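Local structure of phosphodiesterase (Pseudomonas aeruginosa, 4G75) at residues A145-H150 / D241-N246. The protein is a colicin M-like bacteriocin, a magnesium-binding phosphodiesterase that probably kills related bacteria by hydrolysing a lipid-linked precursor of peptidoglycan. Sequence-based numbering, arbitrary orientation.
With MG (magnesium ion), chain B; EDO (1,2-ethanediol), chain D.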
loop_
_atom_site.group_PDB
_atom_site.type_symbol
_atom_site.label_atom_id
_atom_site.label_comp_id
_atom_site.label_asym_id
_atom_site.label_seq_id
_atom_site.Cartn_x
_atom_site.Cartn_y
_atom_site.Cartn_z
ATOM N N ALA A 145 0.626 -0.706 -4.127
ATOM C CA ALA A 145 1.477 -0.533 -5.304
ATOM C C ALA A 145 2.690 0.336 -4.985
ATOM O O ALA A 145 3.800 0.064 -5.444
ATOM C CB ALA A 145 0.684 0.052 -6.477
ATOM N N ALA A 146 2.473 1.386 -4.202
ATOM C CA ALA A 146 3.564 2.274 -3.816
ATOM C C ALA A 146 4.603 1.520 -2.995
ATOM O O ALA A 146 5.800 1.743 -3.145
ATOM C CB ALA A 146 3.026 3.454 -3.030
ATOM N N ALA A 147 4.130 0.633 -2.123
ATOM C CA ALA A 147 5.021 -0.166 -1.286
ATOM C C ALA A 147 5.859 -1.113 -2.139
ATOM O O ALA A 147 7.040 -1.336 -1.865
ATOM C CB ALA A 147 4.222 -0.946 -0.267
ATOM N N PHE A 148 5.230 -1.686 -3.158
ATOM C CA PHE A 148 5.942 -2.557 -4.087
ATOM C C PHE A 148 6.970 -1.754 -4.883
ATOM O O PHE A 148 8.104 -2.187 -5.086
ATOM C CB PHE A 148 4.945 -3.240 -5.026
ATOM C CG PHE A 148 5.583 -4.136 -6.032
ATOM C CD1 PHE A 148 6.298 -5.245 -5.625
ATOM C CD2 PHE A 148 5.469 -3.874 -7.390
ATOM C CE1 PHE A 148 6.902 -6.079 -6.555
ATOM C CE2 PHE A 148 6.060 -4.707 -8.331
ATOM C CZ PHE A 148 6.783 -5.808 -7.908
ATOM N N ALA A 149 6.570 -0.575 -5.336
ATOM C CA ALA A 149 7.485 0.270 -6.083
ATOM C C ALA A 149 8.704 0.618 -5.232
ATOM O O ALA A 149 9.830 0.633 -5.727
ATOM C CB ALA A 149 6.772 1.519 -6.569
ATOM N N HIS A 150 8.486 0.878 -3.946
ATOM C CA HIS A 150 9.600 1.213 -3.066
ATOM C C HIS A 150 10.535 0.023 -2.830
ATOM O O HIS A 150 11.738 0.186 -2.598
ATOM C CB HIS A 150 9.108 1.776 -1.731
ATOM C CG HIS A 150 10.204 2.386 -0.915
ATOM N ND1 HIS A 150 10.621 3.688 -1.090
ATOM C CD2 HIS A 150 11.000 1.859 0.043
ATOM C CE1 HIS A 150 11.610 3.946 -0.252
ATOM N NE2 HIS A 150 11.862 2.849 0.443
ATOM N N ASP A 241 7.809 -3.038 10.672
ATOM C CA ASP A 241 7.538 -4.281 9.979
ATOM C C ASP A 241 8.310 -4.327 8.667
ATOM O O ASP A 241 8.224 -3.410 7.857
ATOM C CB ASP A 241 6.039 -4.398 9.715
ATOM C CG ASP A 241 5.595 -5.829 9.567
ATOM O OD1 ASP A 241 5.501 -6.527 10.597
ATOM O OD2 ASP A 241 5.344 -6.253 8.422
ATOM N N LEU A 242 9.062 -5.400 8.454
ATOM C CA LEU A 242 9.896 -5.504 7.260
ATOM C C LEU A 242 9.087 -5.771 5.995
ATOM O O LEU A 242 8.323 -6.736 5.936
ATOM C CB LEU A 242 10.948 -6.602 7.445
ATOM C CG LEU A 242 11.930 -6.750 6.288
ATOM C CD1 LEU A 242 12.849 -5.546 6.254
ATOM C CD2 LEU A 242 12.722 -8.034 6.438
ATOM N N TYR A 243 9.239 -4.917 4.981
ATOM C CA TYR A 243 8.613 -5.199 3.693
ATOM C C TYR A 243 9.577 -6.033 2.866
ATOM O O TYR A 243 10.633 -5.547 2.459
ATOM C CB TYR A 243 8.253 -3.923 2.928
ATOM C CG TYR A 243 7.422 -4.197 1.688
ATOM C CD1 TYR A 243 6.049 -4.007 1.693
ATOM C CD2 TYR A 243 8.011 -4.676 0.526
ATOM C CE1 TYR A 243 5.287 -4.267 0.564
ATOM C CE2 TYR A 243 7.262 -4.931 -0.605
ATOM C CZ TYR A 243 5.903 -4.735 -0.578
ATOM O OH TYR A 243 5.156 -4.995 -1.703
ATOM N N ASP A 244 9.215 -7.288 2.630
ATOM C CA ASP A 244 10.049 -8.175 1.828
ATOM C C ASP A 244 9.229 -8.889 0.761
ATOM O O ASP A 244 9.600 -9.969 0.300
ATOM C CB ASP A 244 10.793 -9.182 2.720
ATOM C CG ASP A 244 9.864 -9.972 3.636
ATOM O OD1 ASP A 244 8.627 -9.839 3.529
ATOM O OD2 ASP A 244 10.379 -10.734 4.482
ATOM N N PHE A 245 8.113 -8.270 0.379
ATOM C CA PHE A 245 7.201 -8.822 -0.624
ATOM C C PHE A 245 6.740 -10.223 -0.231
ATOM O O PHE A 245 6.768 -11.156 -1.030
ATOM C CB PHE A 245 7.841 -8.807 -2.016
ATOM C CG PHE A 245 6.840 -8.868 -3.142
ATOM C CD1 PHE A 245 5.831 -7.921 -3.245
ATOM C CD2 PHE A 245 6.902 -9.878 -4.091
ATOM C CE1 PHE A 245 4.903 -7.977 -4.274
ATOM C CE2 PHE A 245 5.982 -9.937 -5.120
ATOM C CZ PHE A 245 4.986 -8.989 -5.218
ATOM N N ASN A 246 6.318 -10.342 1.022
ATOM C CA ASN A 246 5.836 -11.586 1.609
ATOM C C ASN A 246 4.609 -12.107 0.871
ATOM O O ASN A 246 3.598 -11.414 0.785
ATOM C CB ASN A 246 5.492 -11.319 3.076
ATOM C CG ASN A 246 5.248 -12.588 3.878
ATOM O OD1 ASN A 246 4.884 -13.629 3.339
ATOM N ND2 ASN A 246 5.441 -12.492 5.188
HETATM MG MG MG B . 3.908 -8.223 8.020
HETATM C C1 EDO D . 2.473 -8.945 -0.883
HETATM O O1 EDO D . 3.741 -8.430 -0.461
HETATM C C2 EDO D . 1.432 -7.836 -0.884
HETATM O O2 EDO D . 1.786 -6.825 -1.833
HETATM O O HOH W 1 5.676 -9.863 8.850
HETATM O O HOH W 2 4.860 -8.542 5.695
#
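A147 and F148, on one turn of helix 143-153, pack against Y243 and F245, at the end of strand 229-243 and in the loop after it, within the colicin M-type domain. The CB of A147 is directed toward the strand end and meets Y243 CE1, at the rim of the ring, at 3.6 Å. The carbonyl oxygen of A147 lies over one face of the same ring, 3.7 Å above its plane and displaced toward the rim; this oxygen also accepts a hydrogen bond from the hydroxyl of Y275, whose strand pairs with Y243 through the backbone. Two residues before Y243, D241 binds the magnesium ion through OD2 at 2.5 Å, with the backbone carbonyl oxygens of V211 and E213 and two waters as further ligands, so the packed strand end adjoins the metal site. No hydrogen bond joins the segments, and all four touching residues are buried. At F148 the tyrosine OH touches CB and comes within 3.5 Å of CA, sitting beside the edges of both phenyl rings. With CG anti to the backbone N (chi1 179°), the F148 ring swings out from the helix to F245, and the two planes meet obliquely at 38° with centroids 4.8 Å apart. L261 and M258 of helix 255-264 touch F148 and F245 respectively. F148 CE1 sits 3.6 Å above the F245 plane, offset toward the rim, while F148 CD1 approaches F245 CE1 to 3.4 Å.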